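Local coordinates for protein formimidoylglutamase (Bacillus subtilis, PDB 3M1R) that hydrolyses N-formimidoyl-L-glutamate to L-glutamate and formamide in histidine degradation, as a manganese-dependent member of the arginase family, at residues D[23-28]-D[85-90]; D[48-53]-D[127-132]; D[113-118]-D[138-143]; D[149-154]-D[184-189]; D[286-291]-D[307-312]. All coordinates share one frame; numbering follows the deposited sequence.

Interaction 1 of 5, residues D[23-28]-D[85-90]; sequences TKMSDL and ELLYDL
Leu-86, which lays its CA against the carbonyl oxygen of Leu-28, sends CD1 over one face of the Tyr-88 ring, 3.5 Å above the plane and over its centre; Trp-32 meets the same ring edge-to-face. The flat group that takes part directly is the Leu-28 peptide. Its oxygen accepts the N-H of Leu-87 at 2.8 Å (Leu-87 N to Leu-28 O), with a nearly straight N-H...O angle of 170° and the donor tilted only 19° from the carbonyl plane. To one side, Leu-28 CD2 lies 3.5 Å from Glu-85 O. The bond lies where the loop 23-28 runs into strand 29-31, the outermost strand, within this chain, at one end of the long parallel sheet of the arginase fold. Leu-87 also pairs through its backbone with Ala-30, which places strand 87-93 alongside that strand. Beside the bond the packing is apolar. Met-25, present as selenomethionine, is bent at chi2 and chi3, and this curl carries its CE to 3.5 Å from Leu-87 CD2. Leu-87 holds CG opposite its own N (chi1 -173°), which sets CD2 against the selenomethionine methyl. Within the loop, the Lys-24 N-H reaches Asp-27 OD2 at 2.9 Å, on the anti side of the carboxylate, holding a short turn together. Leu-310 and Leu-313 of helix 300-318 pack on Met-25, while Pro-40 and Leu-42 of strand 39-45 flank Leu-87.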
# COMPACT_ATOMS: atom_id res chain seq x y z
N THR D 23 10.25 -27.24 16.76
CA THR D 23 10.57 -26.36 17.87
C THR D 23 10.95 -25.00 17.32
O THR D 23 12.01 -24.85 16.72
CB THR D 23 11.75 -26.85 18.70
OG1 THR D 23 11.41 -28.10 19.33
CG2 THR D 23 12.05 -25.81 19.78
N LYS D 24 10.08 -24.02 17.56
CA LYS D 24 10.30 -22.65 17.13
C LYS D 24 10.71 -21.83 18.34
O LYS D 24 10.55 -22.29 19.47
CB LYS D 24 9.02 -22.09 16.50
CG LYS D 24 8.61 -22.85 15.26
CD LYS D 24 7.40 -22.24 14.59
CE LYS D 24 6.21 -22.21 15.54
NZ LYS D 24 5.04 -21.47 14.97
N MSE D 25 11.22 -20.62 18.11
CA MSE D 25 11.68 -19.80 19.21
C MSE D 25 10.54 -19.55 20.20
O MSE D 25 10.75 -19.42 21.40
CB MSE D 25 12.29 -18.49 18.71
CG MSE D 25 13.65 -18.67 18.04
SE MSE D 25 15.02 -19.43 19.26
CE MSE D 25 15.30 -17.84 20.37
N SER D 26 9.32 -19.50 19.68
CA SER D 26 8.16 -19.30 20.54
C SER D 26 8.02 -20.39 21.61
O SER D 26 7.41 -20.17 22.64
CB SER D 26 6.88 -19.26 19.72
OG SER D 26 6.90 -20.29 18.76
N ASP D 27 8.57 -21.57 21.35
CA ASP D 27 8.48 -22.67 22.30
C ASP D 27 9.55 -22.53 23.37
O ASP D 27 9.51 -23.24 24.37
CB ASP D 27 8.63 -24.02 21.58
CG ASP D 27 7.58 -24.22 20.49
OD1 ASP D 27 6.39 -23.98 20.76
OD2 ASP D 27 7.95 -24.63 19.37
N LEU D 28 10.49 -21.61 23.17
CA LEU D 28 11.66 -21.52 24.06
C LEU D 28 11.79 -20.18 24.78
O LEU D 28 12.66 -20.01 25.63
CB LEU D 28 12.93 -21.79 23.27
CG LEU D 28 13.11 -23.18 22.70
CD1 LEU D 28 14.15 -23.16 21.63
CD2 LEU D 28 13.54 -24.12 23.82
N GLU D 85 18.32 -24.32 26.95
CA GLU D 85 17.28 -24.36 27.97
C GLU D 85 16.07 -23.51 27.59
O GLU D 85 15.13 -24.00 26.96
CB GLU D 85 17.84 -23.92 29.33
CG GLU D 85 18.84 -22.77 29.27
CD GLU D 85 20.26 -23.21 29.59
OE1 GLU D 85 21.14 -22.33 29.77
OE2 GLU D 85 20.49 -24.44 29.67
N LEU D 86 16.08 -22.25 27.99
CA LEU D 86 15.05 -21.31 27.58
C LEU D 86 15.67 -19.93 27.51
O LEU D 86 16.75 -19.70 28.05
CB LEU D 86 13.87 -21.33 28.56
CG LEU D 86 14.14 -20.96 30.02
CD1 LEU D 86 14.53 -19.52 30.15
CD2 LEU D 86 12.92 -21.26 30.90
N LEU D 87 14.98 -19.02 26.84
CA LEU D 87 15.47 -17.66 26.67
C LEU D 87 14.45 -16.72 27.29
O LEU D 87 13.31 -16.69 26.87
CB LEU D 87 15.60 -17.36 25.19
CG LEU D 87 16.25 -16.06 24.74
CD1 LEU D 87 17.74 -16.08 25.05
CD2 LEU D 87 16.00 -15.89 23.25
N TYR D 88 14.86 -15.95 28.30
CA TYR D 88 13.93 -15.01 28.92
C TYR D 88 13.69 -13.77 28.07
O TYR D 88 14.57 -13.28 27.37
CB TYR D 88 14.38 -14.60 30.33
CG TYR D 88 14.19 -15.69 31.37
CD1 TYR D 88 12.92 -16.13 31.73
CD2 TYR D 88 15.28 -16.27 32.00
CE1 TYR D 88 12.74 -17.12 32.67
CE2 TYR D 88 15.11 -17.27 32.94
CZ TYR D 88 13.85 -17.69 33.28
OH TYR D 88 13.70 -18.68 34.22
N ASP D 89 12.47 -13.27 28.14
CA ASP D 89 12.14 -11.96 27.63
C ASP D 89 11.92 -11.10 28.86
O ASP D 89 10.92 -11.24 29.56
CB ASP D 89 10.86 -12.03 26.79
CG ASP D 89 10.60 -10.75 26.03
OD1 ASP D 89 11.11 -9.68 26.43
OD2 ASP D 89 9.87 -10.83 25.01
N LEU D 90 12.86 -10.21 29.12
CA LEU D 90 12.84 -9.42 30.34
C LEU D 90 11.71 -8.39 30.35
O LEU D 90 11.27 -7.94 31.41
CB LEU D 90 14.19 -8.73 30.56
CG LEU D 90 15.40 -9.66 30.50
CD1 LEU D 90 16.61 -8.94 31.07
CD2 LEU D 90 15.12 -10.94 31.26

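Interaction 2 of 5, residues D[48-53]-D[127-132]; sequences SKSSIS and GGDNSI. With CA (calcium ion), chain B.
Three serine hydroxyls converge on the Asp-129 carboxylate, two from the loop 48-53 and one from its own loop. Ser-50 OG donates to Asp-129 OD2 at 2.6 Å from the syn side, and Ser-131 OG to Asp-129 OD1 at 2.7 Å, also syn. Ser-50 OG and Ser-131 OG thus sit 2.7 Å apart beyond the carboxylate. Ser-51 OG comes from a different direction, reaching Asp-129 OD2 at 3.0 Å on the anti side, 27° out of the carboxylate plane. The Ser-131 N-H meets Asp-129 OD1 at 2.9 Å from above that plane, forming an Asx turn. With Asp-129 CG between the backbone N and the carbonyl carbon (chi1 68°), the carboxylate is gripped by four donors that fix its rotation. Were Asp-129 an alanine, the hydroxyls of Ser-50, Ser-51 and Ser-131 would probably lose their shared acceptor and the tie between the two loops would weaken. Gly-Gly-Asp-Asn-Ser, with a cis peptide between Gly-127 and Gly-128, matches the GGDHS signature of the arginase family with Asn-130 in place of its histidine. Asn-130 is a calcium ligand here, with Asp-153, Asp-157 and Asp-245, at a site inferred to hold manganese. The loop 48-53 lies between strand 39-45 and helix 60-69, and 127-132 between strand 121-127 and helix 133-141; Ile-100 and His-104 of helix 100-117 pack on Ser-50 and Ser-131.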
# COMPACT_ATOMS: atom_id res chain seq x y z
N SER D 48 11.96 5.98 19.77
CA SER D 48 12.16 6.44 18.42
C SER D 48 11.88 7.93 18.25
O SER D 48 11.99 8.46 17.14
CB SER D 48 11.33 5.62 17.42
OG SER D 48 9.94 5.67 17.74
N LYS D 49 11.52 8.61 19.32
CA LYS D 49 11.20 10.04 19.21
C LYS D 49 12.45 10.91 19.18
O LYS D 49 12.38 12.10 18.87
CB LYS D 49 10.22 10.48 20.31
CG LYS D 49 8.77 10.33 19.88
CD LYS D 49 7.80 10.47 21.05
CE LYS D 49 6.39 10.11 20.62
NZ LYS D 49 5.44 10.01 21.77
N SER D 50 13.60 10.31 19.48
CA SER D 50 14.89 11.00 19.41
C SER D 50 15.38 11.11 17.97
O SER D 50 16.26 11.93 17.66
CB SER D 50 15.93 10.28 20.27
OG SER D 50 15.76 8.88 20.16
N SER D 51 14.79 10.30 17.10
CA SER D 51 15.14 10.30 15.68
C SER D 51 15.00 11.68 15.04
O SER D 51 13.98 12.37 15.21
CB SER D 51 14.31 9.27 14.91
OG SER D 51 14.61 7.94 15.31
N ILE D 52 16.04 12.07 14.32
CA ILE D 52 16.00 13.22 13.43
C ILE D 52 14.81 13.03 12.49
O ILE D 52 13.86 13.82 12.50
CB ILE D 52 17.33 13.33 12.65
CG1 ILE D 52 18.49 13.62 13.62
CG2 ILE D 52 17.24 14.39 11.56
CD1 ILE D 52 19.88 13.24 13.12
N SER D 53 14.85 11.96 11.70
CA SER D 53 13.75 11.57 10.83
C SER D 53 12.49 11.28 11.64
O SER D 53 12.56 11.07 12.85
CB SER D 53 14.10 10.29 10.05
OG SER D 53 15.24 10.46 9.22
N GLY D 127 16.20 -2.45 19.71
CA GLY D 127 15.80 -1.06 19.54
C GLY D 127 14.49 -0.98 18.78
O GLY D 127 14.01 -2.00 18.27
N GLY D 128 13.91 0.21 18.67
CA GLY D 128 14.53 1.43 19.15
C GLY D 128 15.45 2.04 18.12
O GLY D 128 15.96 1.36 17.24
N ASP D 129 15.68 3.34 18.21
CA ASP D 129 16.50 4.03 17.23
C ASP D 129 17.95 4.09 17.67
O ASP D 129 18.30 3.58 18.73
CB ASP D 129 15.94 5.43 16.94
CG ASP D 129 16.07 6.37 18.11
OD1 ASP D 129 16.95 6.14 18.97
OD2 ASP D 129 15.27 7.34 18.18
N ASN D 130 18.80 4.72 16.87
CA ASN D 130 20.23 4.65 17.13
C ASN D 130 20.65 5.34 18.43
O ASN D 130 21.69 5.03 19.00
CB ASN D 130 21.06 5.17 15.94
CG ASN D 130 22.34 4.36 15.73
OD1 ASN D 130 22.86 4.28 14.62
ND2 ASN D 130 22.85 3.74 16.82
N SER D 131 19.82 6.26 18.91
CA SER D 131 20.20 7.06 20.07
C SER D 131 20.37 6.23 21.35
O SER D 131 21.03 6.67 22.27
CB SER D 131 19.17 8.16 20.33
OG SER D 131 18.01 7.61 20.93
N ILE D 132 19.78 5.03 21.39
CA ILE D 132 19.82 4.21 22.61
C ILE D 132 21.22 3.70 22.91
O ILE D 132 21.50 3.28 24.03
CB ILE D 132 18.83 3.00 22.58
CG1 ILE D 132 19.38 1.86 21.71
CG2 ILE D 132 17.45 3.44 22.09
CD1 ILE D 132 18.59 0.54 21.85
CA CA B . 23.71 5.28 12.63

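Interaction 3 of 5, residues D[113-118]-D[138-143]; sequences ALLSDH and KAIAQT
Leu-115 and Thr-143 carry the apolar part of this helix-to-helix contact. The CG2 methyl of Thr-143 lies 3.6 Å from Leu-115 CB, pressed against the base of the leucine rather than its tip. Further out, Leu-115 CD2 meets Ile-140 CD1 at 3.8 Å, the two branches meeting at a slant, and touches Ala-139 CB at 4.1 Å. Ile-140 starts out pointing away from helix 100-117, and its bent chain (chi2 -58°) brings CD1 back to the leucine. Two hydroxyls border the packing. Ser-116 OG sits 3.4 Å from the same Thr-143 CG2, a van der Waals contact with a methyl group; the hydroxyl's hydrogen bond is to His-112 O of its own helix. The other branch of Thr-143 is tied down: OG1 donates to Ala-139 O, one turn back, at 2.8 Å. With OG1 set beside the backbone N (chi1 -52°), that bond fixes the rotation of the side chain and aims CG2 at helix 100-117. With a glycine at Thr-143, a gap would probably open beside Leu-115 CB and Ala-139 O would lose this hydroxyl partner. The two helices are consecutive in the chain and are joined through strand 121-127, so the contact packs neighbouring helices on one face of the sheet. Trp-121 and Pro-123 of that strand touch Leu-115, and Phe-108 and Met-111, earlier on helix 100-117, extend the interface along Ala-139.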
# COMPACT_ATOMS: atom_id res chain seq x y z
N ALA D 113 21.11 -1.65 36.70
CA ALA D 113 20.59 -2.50 37.76
C ALA D 113 20.59 -3.97 37.31
O ALA D 113 21.05 -4.85 38.03
CB ALA D 113 19.19 -2.06 38.17
N LEU D 114 20.08 -4.21 36.10
CA LEU D 114 19.96 -5.55 35.54
C LEU D 114 21.31 -6.28 35.41
O LEU D 114 21.44 -7.42 35.84
CB LEU D 114 19.28 -5.49 34.17
CG LEU D 114 17.89 -6.10 33.98
CD1 LEU D 114 17.17 -6.33 35.29
CD2 LEU D 114 17.05 -5.24 33.03
N LEU D 115 22.29 -5.62 34.81
CA LEU D 115 23.62 -6.19 34.64
C LEU D 115 24.24 -6.53 36.00
O LEU D 115 24.87 -7.58 36.17
CB LEU D 115 24.56 -5.23 33.91
CG LEU D 115 24.79 -5.27 32.40
CD1 LEU D 115 24.08 -6.44 31.73
CD2 LEU D 115 24.41 -3.95 31.74
N SER D 116 24.06 -5.63 36.96
CA SER D 116 24.66 -5.80 38.27
C SER D 116 23.98 -6.94 39.01
O SER D 116 24.64 -7.83 39.52
CB SER D 116 24.57 -4.50 39.07
OG SER D 116 25.16 -3.43 38.37
N ASP D 117 22.66 -6.91 39.05
CA ASP D 117 21.91 -7.95 39.75
C ASP D 117 22.13 -9.34 39.16
O ASP D 117 22.13 -10.32 39.89
CB ASP D 117 20.43 -7.61 39.80
CG ASP D 117 20.13 -6.48 40.77
OD1 ASP D 117 21.04 -6.08 41.52
OD2 ASP D 117 18.98 -5.99 40.77
N HIS D 118 22.31 -9.41 37.84
CA HIS D 118 22.48 -10.69 37.15
C HIS D 118 23.71 -10.66 36.26
O HIS D 118 23.59 -10.49 35.04
CB HIS D 118 21.27 -11.00 36.28
CG HIS D 118 19.96 -10.94 37.01
ND1 HIS D 118 19.40 -12.04 37.62
CD2 HIS D 118 19.11 -9.91 37.21
CE1 HIS D 118 18.25 -11.68 38.17
NE2 HIS D 118 18.05 -10.40 37.94
N LYS D 138 27.04 2.67 27.86
CA LYS D 138 27.47 3.25 29.13
C LYS D 138 27.21 2.29 30.30
O LYS D 138 28.01 2.21 31.23
CB LYS D 138 26.76 4.57 29.36
CG LYS D 138 27.07 5.29 30.67
CD LYS D 138 26.47 6.71 30.60
CE LYS D 138 25.99 7.22 31.95
NZ LYS D 138 24.93 8.27 31.77
N ALA D 139 26.09 1.57 30.26
CA ALA D 139 25.76 0.62 31.31
C ALA D 139 26.71 -0.55 31.26
O ALA D 139 27.22 -0.99 32.28
CB ALA D 139 24.33 0.14 31.16
N ILE D 140 26.96 -1.06 30.05
CA ILE D 140 27.94 -2.11 29.89
C ILE D 140 29.27 -1.63 30.44
O ILE D 140 29.84 -2.26 31.33
CB ILE D 140 28.15 -2.48 28.41
CG1 ILE D 140 26.88 -3.11 27.83
CG2 ILE D 140 29.34 -3.40 28.25
CD1 ILE D 140 26.42 -4.33 28.54
N ALA D 141 29.75 -0.51 29.92
CA ALA D 141 31.06 0.02 30.30
C ALA D 141 31.21 0.23 31.80
O ALA D 141 32.27 -0.04 32.38
CB ALA D 141 31.36 1.31 29.57
N GLN D 142 30.16 0.72 32.44
CA GLN D 142 30.29 1.05 33.86
C GLN D 142 29.83 -0.07 34.79
O GLN D 142 29.73 0.13 35.99
CB GLN D 142 29.56 2.34 34.17
CG GLN D 142 30.10 3.54 33.44
CD GLN D 142 29.28 4.77 33.75
OE1 GLN D 142 28.22 4.67 34.38
NE2 GLN D 142 29.75 5.93 33.30
N THR D 143 29.54 -1.24 34.23
CA THR D 143 29.18 -2.38 35.05
C THR D 143 30.13 -3.53 34.77
O THR D 143 30.36 -4.38 35.63
CB THR D 143 27.73 -2.83 34.79
OG1 THR D 143 26.85 -1.71 34.91
CG2 THR D 143 27.31 -3.87 35.79

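Interaction 4 of 5, residues D[149-154]-D[184-189]; sequences VIQFDA and QHLIQL. With CA (calcium ion), chain C; CA (calcium ion), chain B.
Asp-153 N donates to Leu-189 O at 2.9 Å, the last rung of five backbone hydrogen bonds between these segments. The ladder starts at Val-149 N to His-185 O. Asp-153 bridges the two calcium ions, OD1 2.4 Å from that of chain C and OD2 2.7 Å from that of chain B, in sites inferred to hold manganese. A side-chain relay follows: Gln-188 NE2 donates to Gln-151 OE1 at 2.9 Å from above the carbonyl plane, the amides turned 77° apart, and Gln-151 NE2 reaches Asp-153 OD2 at a longer 3.3 Å. With CG anti to the backbone N (chi1 172°), Gln-151 extends between its two partners. His-156 holds this layer too, its O taking Gln-151 NE2 and its ND1 meeting Gln-188 OE1. The parallel strands, inclined by 17°, form a beta-alpha-beta crossover of the arginase fold through helix 171-178, the metal ligand lying just past a strand's C-terminal end. On the face opposite the glutamines, Leu-189 CD1 sits over the Phe-152 ring, 4.0 Å from its centroid in a CH-pi contact, and 3.6 Å from Ile-150 CG2. Helices 222-234 and 267-278 cover this face. On the glutamine face, Leu-186 CD2 packs 3.9 Å from Val-149 CB.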
# COMPACT_ATOMS: atom_id res chain seq x y z
N VAL D 149 33.67 -1.68 21.20
CA VAL D 149 32.40 -1.64 20.48
C VAL D 149 32.63 -1.95 19.01
O VAL D 149 33.45 -1.30 18.35
CB VAL D 149 31.67 -0.28 20.60
CG1 VAL D 149 30.31 -0.30 19.86
CG2 VAL D 149 31.48 0.12 22.06
N ILE D 150 31.94 -2.97 18.52
CA ILE D 150 31.88 -3.22 17.09
C ILE D 150 30.56 -2.65 16.58
O ILE D 150 29.48 -3.18 16.88
CB ILE D 150 32.02 -4.70 16.77
CG1 ILE D 150 33.42 -5.18 17.17
CG2 ILE D 150 31.77 -4.96 15.28
CD1 ILE D 150 33.56 -6.67 17.18
N GLN D 151 30.67 -1.55 15.84
CA GLN D 151 29.52 -0.80 15.34
C GLN D 151 29.33 -1.08 13.84
O GLN D 151 30.15 -0.66 13.02
CB GLN D 151 29.75 0.70 15.59
CG GLN D 151 28.74 1.67 14.95
CD GLN D 151 29.19 3.14 15.05
OE1 GLN D 151 30.24 3.46 15.61
NE2 GLN D 151 28.38 4.04 14.51
N PHE D 152 28.28 -1.83 13.49
CA PHE D 152 27.92 -2.00 12.09
C PHE D 152 27.07 -0.80 11.68
O PHE D 152 26.00 -0.56 12.24
CB PHE D 152 27.14 -3.30 11.87
CG PHE D 152 27.99 -4.54 11.96
CD1 PHE D 152 28.65 -5.03 10.84
CD2 PHE D 152 28.13 -5.21 13.15
CE1 PHE D 152 29.42 -6.16 10.93
CE2 PHE D 152 28.92 -6.35 13.25
CZ PHE D 152 29.56 -6.82 12.13
N ASP D 153 27.56 -0.03 10.71
CA ASP D 153 26.93 1.23 10.38
C ASP D 153 27.40 1.82 9.06
O ASP D 153 28.60 1.75 8.72
CB ASP D 153 27.19 2.25 11.51
CG ASP D 153 26.01 3.17 11.72
OD1 ASP D 153 25.48 3.61 10.69
OD2 ASP D 153 25.61 3.43 12.88
N ALA D 154 26.46 2.40 8.30
CA ALA D 154 26.82 3.24 7.17
C ALA D 154 27.36 4.58 7.65
O ALA D 154 28.03 5.27 6.90
CB ALA D 154 25.59 3.48 6.23
N GLN D 184 39.92 4.29 20.01
CA GLN D 184 40.64 3.19 19.36
C GLN D 184 40.07 1.82 19.71
O GLN D 184 40.52 0.81 19.17
CB GLN D 184 42.13 3.25 19.67
CG GLN D 184 42.49 2.78 21.06
CD GLN D 184 42.62 3.92 22.03
OE1 GLN D 184 42.00 4.97 21.87
NE2 GLN D 184 43.45 3.73 23.06
N HIS D 185 39.08 1.78 20.60
CA HIS D 185 38.40 0.53 20.93
C HIS D 185 37.08 0.42 20.20
O HIS D 185 36.28 -0.47 20.49
CB HIS D 185 38.13 0.44 22.42
CG HIS D 185 39.35 0.60 23.26
ND1 HIS D 185 39.30 1.08 24.55
CD2 HIS D 185 40.65 0.35 22.99
CE1 HIS D 185 40.53 1.12 25.04
NE2 HIS D 185 41.37 0.68 24.12
N LEU D 186 36.86 1.33 19.26
CA LEU D 186 35.63 1.40 18.48
C LEU D 186 35.99 0.95 17.09
O LEU D 186 36.87 1.54 16.46
CB LEU D 186 35.14 2.85 18.42
CG LEU D 186 33.63 3.17 18.32
CD1 LEU D 186 33.40 4.47 17.60
CD2 LEU D 186 32.86 2.06 17.66
N ILE D 187 35.34 -0.10 16.61
CA ILE D 187 35.49 -0.55 15.23
C ILE D 187 34.20 -0.29 14.44
O ILE D 187 33.16 -0.92 14.69
CB ILE D 187 35.87 -2.04 15.18
CG1 ILE D 187 37.19 -2.27 15.88
CG2 ILE D 187 35.98 -2.51 13.76
CD1 ILE D 187 37.41 -3.69 16.20
N GLN D 188 34.26 0.65 13.50
CA GLN D 188 33.10 0.97 12.67
C GLN D 188 33.20 0.20 11.38
O GLN D 188 34.17 0.36 10.64
CB GLN D 188 33.00 2.47 12.39
CG GLN D 188 32.95 3.34 13.64
CD GLN D 188 32.66 4.80 13.32
OE1 GLN D 188 33.26 5.39 12.41
NE2 GLN D 188 31.76 5.41 14.09
N LEU D 189 32.19 -0.62 11.10
CA LEU D 189 32.22 -1.48 9.93
C LEU D 189 31.09 -1.09 8.99
O LEU D 189 29.93 -1.06 9.40
CB LEU D 189 32.08 -2.96 10.34
CG LEU D 189 33.18 -3.56 11.24
CD1 LEU D 189 32.72 -4.89 11.84
CD2 LEU D 189 34.48 -3.76 10.46
CA CA C . 23.25 4.34 10.39
CA CA B . 23.71 5.28 12.63

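Interaction 5 of 5, residues D[286-291]-D[307-312]; sequences IEIVEV and HVLLHA
Strand 286-289 and helix 307-312 run nearly antiparallel, at 168° between their N-to-C directions, with axes 10.0 Å apart at closest approach. This is the strand-against-helix layering of the arginase alpha/beta fold: the central strand 283-289 turns back into helix 300-318, which covers one face of the parallel sheet. Side chains alone bridge the layers, and all are buried and apolar. Ile-286 and Ile-288, two residues apart on the strand, point at the helix, while Glu-287 between them points to the other face, where its carboxylate binds the hydroxyls of Ser-133, Thr-136 and Ser-243. Val-308 stands between the two isoleucines: its CG1 touches Ile-286 CD1 at 4.1 Å and Ile-288 CD1 at 4.0 Å. Ile-286 is fully extended (chi1 -177°, chi2 177°), which carries its CD1 to Ala-312 CB as well, at 4.0 Å, one helical turn beyond Val-308. Leu-271 and Val-274 of helix 267-278 and Ile-64 of helix 60-69 pack against the same helix. Ile-288 and Val-308 run alongside each other, pointing opposite ways; Ile-288 meets Leu-309 at a slant, and here the fit is tightest, with Ile-288 CD1 only 3.5 Å from Leu-309 CD1.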
# COMPACT_ATOMS: atom_id res chain seq x y z
N ILE D 286 24.57 -7.59 22.53
CA ILE D 286 24.33 -7.16 21.18
C ILE D 286 23.03 -6.35 21.17
O ILE D 286 22.07 -6.65 21.90
CB ILE D 286 24.28 -8.36 20.19
CG1 ILE D 286 24.11 -7.86 18.75
CG2 ILE D 286 23.18 -9.34 20.56
CD1 ILE D 286 24.14 -8.98 17.71
N GLU D 287 23.02 -5.30 20.35
CA GLU D 287 21.82 -4.51 20.17
C GLU D 287 21.55 -4.36 18.68
O GLU D 287 22.47 -4.34 17.87
CB GLU D 287 21.98 -3.13 20.82
CG GLU D 287 23.01 -2.27 20.12
CD GLU D 287 23.27 -0.96 20.85
OE1 GLU D 287 22.73 -0.77 21.97
OE2 GLU D 287 24.02 -0.12 20.32
N ILE D 288 20.28 -4.26 18.33
CA ILE D 288 19.89 -4.00 16.96
C ILE D 288 19.09 -2.72 16.92
O ILE D 288 18.11 -2.56 17.66
CB ILE D 288 19.07 -5.15 16.42
CG1 ILE D 288 19.91 -6.43 16.48
CG2 ILE D 288 18.58 -4.84 14.99
CD1 ILE D 288 19.12 -7.64 16.13
N VAL D 289 19.52 -1.78 16.08
CA VAL D 289 18.83 -0.51 15.98
C VAL D 289 18.44 -0.19 14.54
O VAL D 289 18.92 -0.82 13.59
CB VAL D 289 19.67 0.66 16.56
CG1 VAL D 289 19.85 0.50 18.05
CG2 VAL D 289 21.03 0.76 15.85
N GLU D 290 17.54 0.78 14.43
CA GLU D 290 17.18 1.43 13.19
C GLU D 290 16.29 0.60 12.27
O GLU D 290 16.16 0.88 11.09
CB GLU D 290 18.41 2.00 12.48
CG GLU D 290 19.05 3.17 13.25
CD GLU D 290 18.17 4.45 13.30
OE1 GLU D 290 17.97 5.02 14.40
OE2 GLU D 290 17.70 4.92 12.25
N VAL D 291 15.63 -0.41 12.83
CA VAL D 291 14.56 -1.07 12.10
C VAL D 291 13.26 -0.26 12.22
O VAL D 291 12.83 0.06 13.32
CB VAL D 291 14.34 -2.50 12.61
CG1 VAL D 291 13.13 -3.14 11.93
CG2 VAL D 291 15.60 -3.31 12.37
N HIS D 307 17.06 -12.83 12.28
CA HIS D 307 18.13 -13.74 11.89
C HIS D 307 19.49 -13.32 12.45
O HIS D 307 20.34 -14.16 12.73
CB HIS D 307 18.17 -13.94 10.38
CG HIS D 307 17.25 -15.01 9.90
ND1 HIS D 307 15.87 -14.89 9.95
CD2 HIS D 307 17.49 -16.24 9.37
CE1 HIS D 307 15.32 -15.99 9.48
NE2 HIS D 307 16.28 -16.82 9.12
N VAL D 308 19.70 -12.01 12.60
CA VAL D 308 20.89 -11.54 13.31
C VAL D 308 20.90 -12.11 14.74
O VAL D 308 21.95 -12.46 15.27
CB VAL D 308 20.96 -10.00 13.37
CG1 VAL D 308 22.10 -9.57 14.25
CG2 VAL D 308 21.07 -9.40 11.97
N LEU D 309 19.73 -12.16 15.37
CA LEU D 309 19.60 -12.70 16.71
C LEU D 309 19.92 -14.20 16.72
O LEU D 309 20.72 -14.67 17.54
CB LEU D 309 18.18 -12.46 17.24
CG LEU D 309 18.01 -11.31 18.24
CD1 LEU D 309 19.24 -10.40 18.25
CD2 LEU D 309 16.72 -10.52 17.99
N LEU D 310 19.31 -14.94 15.81
CA LEU D 310 19.58 -16.36 15.65
C LEU D 310 21.06 -16.65 15.44
O LEU D 310 21.58 -17.55 16.07
CB LEU D 310 18.74 -16.96 14.53
CG LEU D 310 17.24 -16.98 14.86
CD1 LEU D 310 16.40 -17.33 13.65
CD2 LEU D 310 16.97 -17.96 15.99
N HIS D 311 21.74 -15.87 14.60
CA HIS D 311 23.14 -16.13 14.29
C HIS D 311 24.08 -15.71 15.42
O HIS D 311 25.12 -16.31 15.62
CB HIS D 311 23.56 -15.51 12.95
CG HIS D 311 23.06 -16.26 11.76
ND1 HIS D 311 23.87 -17.08 11.00
CD2 HIS D 311 21.83 -16.33 11.19
CE1 HIS D 311 23.16 -17.63 10.03
NE2 HIS D 311 21.92 -17.18 10.12
N ALA D 312 23.70 -14.70 16.18
CA ALA D 312 24.44 -14.36 17.37
C ALA D 312 24.31 -15.47 18.40
O ALA D 312 25.30 -15.87 19.01
CB ALA D 312 23.98 -13.01 17.94

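Overall arrangement
From the N terminus, interaction 1 closes the first large loop, setting strand 29-31 beside strand 87-93. Interaction 2 opens inside that loop and closes after it, so the two cross; it crosses interaction 3 in the same way. Interactions 4 and 5 follow in series, and none nests. Interaction 3 joins two consecutive helices, 4 two neighbouring strands, and 5 a strand to the helix over it. Leu-90 touches Leu-114, linking interactions 1 and 3, and Met-25 touches Leu-310, linking 1 and 5. Asn-130 and Asp-153 share a calcium ion, joining 2 and 4, while Glu-290 OE1 accepts Asn-130 N, joining 2 and 5 at the C-terminal ends of the central strands.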